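Local coordinates for protein DNA double-strand break repair nuclease NurA (Sulfolobus solfataricus, PDB 2YGK) that degrades DNA as a manganese-dependent homodimeric nuclease and, together with the helicase HerA, processes DNA ends during double-strand break repair, at residues I23-Q32 / T212-F223. Numbering follows the deposited sequence.
Sequences IANYLKQEIQ and TDYPDITVLELF
Ile-23, Leu-27 and Ile-31 line one flank of helix 17-38 and meet helix 216-223 and the turn leading into it; the short helix axes lie 11.4 Å apart and cross almost perpendicularly, at -92°. Leu-27 sits at the middle. Its CD1 lies over one face of the Tyr-214 ring, displaced toward the rim, and also touches Leu-222 CD1. One turn on, Ile-31 has CG1 between backbone N and carbonyl carbon (chi1 51°), which carries its CD1 to Val-219 CG1, tip to tip at 3.6 Å, while crossing Phe-223 near CE2. Toward the other end, Ile-23 CD1 borders the Tyr-214 ring in its plane. The Tyr-214 hydroxyl is hydrogen-bonded to Ile-68 O of the second subunit. Along the turn, Tyr-26 OH accepts the backbone N-H of Asp-213 (N to OH 2.9 Å, 159° at the hydrogen), and the Glu-30 and Thr-212 side chains pass each other in opposite directions, CG against CG2. Thr-212 OG1 in turn donates to Tyr-214 O, bracing the turn internally. Asp-213 OD2 forms a salt bridge with Lys-99 of the second subunit, and the Phe-223 ring stacks with Trp-333 of that subunit. An apolar core with one directional bond at its margin thus joins the two helices beside the dimer interface.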
# COMPACT_ATOMS: atom_id res chain seq x y z
N ILE A 23 7.82 18.61 -18.00
CA ILE A 23 7.54 19.05 -16.64
C ILE A 23 8.31 20.36 -16.37
O ILE A 23 7.74 21.38 -15.96
CB ILE A 23 7.88 17.92 -15.58
CG1 ILE A 23 7.03 16.66 -15.82
CG2 ILE A 23 7.66 18.43 -14.16
CD1 ILE A 23 5.53 16.89 -15.85
N ALA A 24 9.63 20.34 -16.57
CA ALA A 24 10.49 21.50 -16.27
C ALA A 24 9.91 22.80 -16.82
O ALA A 24 9.60 23.73 -16.06
CB ALA A 24 11.89 21.28 -16.83
N ASN A 25 9.76 22.87 -18.14
CA ASN A 25 9.20 24.05 -18.80
C ASN A 25 7.83 24.43 -18.22
O ASN A 25 7.65 25.56 -17.79
CB ASN A 25 9.09 23.82 -20.33
CG ASN A 25 10.44 23.89 -21.03
OD1 ASN A 25 11.49 23.71 -20.41
ND2 ASN A 25 10.41 24.15 -22.34
N TYR A 26 6.89 23.49 -18.21
CA TYR A 26 5.55 23.76 -17.66
C TYR A 26 5.67 24.49 -16.33
O TYR A 26 5.04 25.53 -16.13
CB TYR A 26 4.74 22.48 -17.47
CG TYR A 26 3.57 22.61 -16.49
CD1 TYR A 26 2.30 23.00 -16.93
CD2 TYR A 26 3.75 22.34 -15.12
CE1 TYR A 26 1.23 23.11 -16.03
CE2 TYR A 26 2.68 22.46 -14.21
CZ TYR A 26 1.43 22.85 -14.67
OH TYR A 26 0.39 22.96 -13.79
N LEU A 27 6.49 23.95 -15.43
CA LEU A 27 6.67 24.52 -14.09
C LEU A 27 7.30 25.90 -14.14
O LEU A 27 6.90 26.77 -13.39
CB LEU A 27 7.51 23.60 -13.20
CG LEU A 27 6.78 22.38 -12.64
CD1 LEU A 27 7.77 21.33 -12.12
CD2 LEU A 27 5.79 22.81 -11.55
N LYS A 28 8.28 26.08 -15.02
CA LYS A 28 8.97 27.36 -15.17
C LYS A 28 8.02 28.45 -15.68
O LYS A 28 8.08 29.59 -15.23
CB LYS A 28 10.16 27.20 -16.14
CG LYS A 28 11.07 28.42 -16.26
CD LYS A 28 12.27 28.13 -17.17
CE LYS A 28 13.08 29.39 -17.45
NZ LYS A 28 14.25 29.12 -18.33
N GLN A 29 7.12 28.06 -16.58
CA GLN A 29 6.20 28.98 -17.24
C GLN A 29 4.85 29.05 -16.54
O GLN A 29 3.98 29.82 -16.93
CB GLN A 29 6.03 28.58 -18.72
CG GLN A 29 6.81 29.47 -19.70
CD GLN A 29 7.28 28.76 -20.97
OE1 GLN A 29 7.17 27.53 -21.10
NE2 GLN A 29 7.81 29.54 -21.92
N GLU A 30 4.67 28.25 -15.50
CA GLU A 30 3.43 28.26 -14.74
C GLU A 30 3.54 29.18 -13.54
O GLU A 30 2.58 29.88 -13.23
CB GLU A 30 3.07 26.85 -14.26
CG GLU A 30 1.74 26.71 -13.50
CD GLU A 30 0.52 26.63 -14.41
OE1 GLU A 30 0.62 26.95 -15.61
OE2 GLU A 30 -0.55 26.25 -13.89
N ILE A 31 4.69 29.19 -12.86
CA ILE A 31 4.79 29.88 -11.57
C ILE A 31 6.20 30.22 -11.01
O ILE A 31 6.37 30.29 -9.79
CB ILE A 31 3.98 29.11 -10.46
CG1 ILE A 31 4.37 27.63 -10.42
CG2 ILE A 31 2.47 29.25 -10.66
CD1 ILE A 31 5.74 27.37 -9.83
N GLN A 32 7.20 30.46 -11.86
CA GLN A 32 8.45 31.08 -11.36
C GLN A 32 8.18 32.50 -10.81
O GLN A 32 8.89 32.97 -9.91
CB GLN A 32 9.54 31.15 -12.45
CG GLN A 32 10.94 31.60 -11.95
CD GLN A 32 11.96 31.81 -13.07
OE1 GLN A 32 11.85 32.74 -13.88
NE2 GLN A 32 12.98 30.96 -13.11
N THR A 212 -1.65 24.00 -9.46
CA THR A 212 -0.90 23.43 -10.57
C THR A 212 -0.98 21.91 -10.52
O THR A 212 -1.60 21.34 -9.63
CB THR A 212 0.57 23.88 -10.55
OG1 THR A 212 1.26 23.24 -9.46
CG2 THR A 212 0.67 25.41 -10.41
N ASP A 213 -0.34 21.26 -11.50
CA ASP A 213 -0.32 19.81 -11.56
C ASP A 213 0.50 19.21 -10.45
O ASP A 213 0.32 18.04 -10.12
CB ASP A 213 0.23 19.32 -12.91
CG ASP A 213 -0.72 19.56 -14.07
OD1 ASP A 213 -1.95 19.57 -13.86
OD2 ASP A 213 -0.22 19.72 -15.20
N TYR A 214 1.40 20.00 -9.87
CA TYR A 214 2.27 19.56 -8.78
C TYR A 214 1.82 20.16 -7.44
O TYR A 214 1.11 21.16 -7.42
CB TYR A 214 3.73 19.91 -9.10
CG TYR A 214 4.31 18.99 -10.13
CD1 TYR A 214 4.10 19.19 -11.48
CD2 TYR A 214 5.02 17.86 -9.75
CE1 TYR A 214 4.62 18.29 -12.44
CE2 TYR A 214 5.54 16.97 -10.67
CZ TYR A 214 5.34 17.18 -12.01
OH TYR A 214 5.85 16.27 -12.92
N PRO A 215 2.19 19.55 -6.31
CA PRO A 215 1.77 20.18 -5.07
C PRO A 215 2.58 21.43 -4.69
O PRO A 215 3.73 21.60 -5.12
CB PRO A 215 1.91 19.07 -4.04
CG PRO A 215 2.82 18.09 -4.64
CD PRO A 215 2.68 18.18 -6.10
N ASP A 216 1.95 22.29 -3.88
CA ASP A 216 2.48 23.60 -3.49
C ASP A 216 3.81 23.49 -2.80
O ASP A 216 4.73 24.31 -3.02
CB ASP A 216 1.54 24.30 -2.53
CG ASP A 216 0.23 24.72 -3.18
OD1 ASP A 216 0.20 25.01 -4.39
OD2 ASP A 216 -0.78 24.77 -2.45
N ILE A 217 3.90 22.46 -1.97
CA ILE A 217 5.07 22.21 -1.14
C ILE A 217 6.25 21.90 -2.04
O ILE A 217 7.36 22.30 -1.71
CB ILE A 217 4.81 21.07 -0.11
CG1 ILE A 217 5.88 21.08 0.99
CG2 ILE A 217 4.73 19.71 -0.80
CD1 ILE A 217 5.68 20.00 2.12
N THR A 218 6.00 21.25 -3.18
CA THR A 218 7.06 20.96 -4.15
C THR A 218 7.44 22.20 -4.96
O THR A 218 8.61 22.44 -5.27
CB THR A 218 6.62 19.85 -5.12
OG1 THR A 218 6.31 18.66 -4.38
CG2 THR A 218 7.69 19.57 -6.14
N VAL A 219 6.43 22.99 -5.31
CA VAL A 219 6.66 24.29 -5.93
C VAL A 219 7.59 25.18 -5.08
O VAL A 219 8.53 25.74 -5.59
CB VAL A 219 5.32 25.02 -6.26
CG1 VAL A 219 5.51 26.46 -6.39
CG2 VAL A 219 4.75 24.51 -7.54
N LEU A 220 7.35 25.27 -3.78
CA LEU A 220 8.20 26.11 -2.90
C LEU A 220 9.64 25.61 -2.70
O LEU A 220 10.55 26.39 -2.42
CB LEU A 220 7.58 26.27 -1.53
CG LEU A 220 6.23 26.97 -1.49
CD1 LEU A 220 5.53 26.64 -0.19
CD2 LEU A 220 6.40 28.50 -1.73
N GLU A 221 9.84 24.31 -2.81
CA GLU A 221 11.16 23.72 -2.62
C GLU A 221 11.98 23.95 -3.86
O GLU A 221 13.19 24.07 -3.78
CB GLU A 221 11.05 22.24 -2.31
CG GLU A 221 10.52 21.94 -0.89
CD GLU A 221 10.28 20.44 -0.63
OE1 GLU A 221 10.66 19.60 -1.47
OE2 GLU A 221 9.70 20.13 0.44
N LEU A 222 11.31 24.01 -5.00
CA LEU A 222 12.01 24.24 -6.24
C LEU A 222 12.43 25.69 -6.38
O LEU A 222 13.61 25.95 -6.69
CB LEU A 222 11.17 23.81 -7.46
CG LEU A 222 11.06 22.31 -7.69
CD1 LEU A 222 10.25 22.11 -8.91
CD2 LEU A 222 12.42 21.67 -7.83
N PHE A 223 11.51 26.62 -6.10
CA PHE A 223 11.70 28.03 -6.46
C PHE A 223 11.99 29.02 -5.33
O PHE A 223 12.04 30.22 -5.58
CB PHE A 223 10.51 28.49 -7.28
CG PHE A 223 10.37 27.75 -8.57
CD1 PHE A 223 11.33 27.89 -9.54
CD2 PHE A 223 9.33 26.85 -8.77
CE1 PHE A 223 11.24 27.17 -10.72
CE2 PHE A 223 9.22 26.14 -9.94
CZ PHE A 223 10.17 26.30 -10.93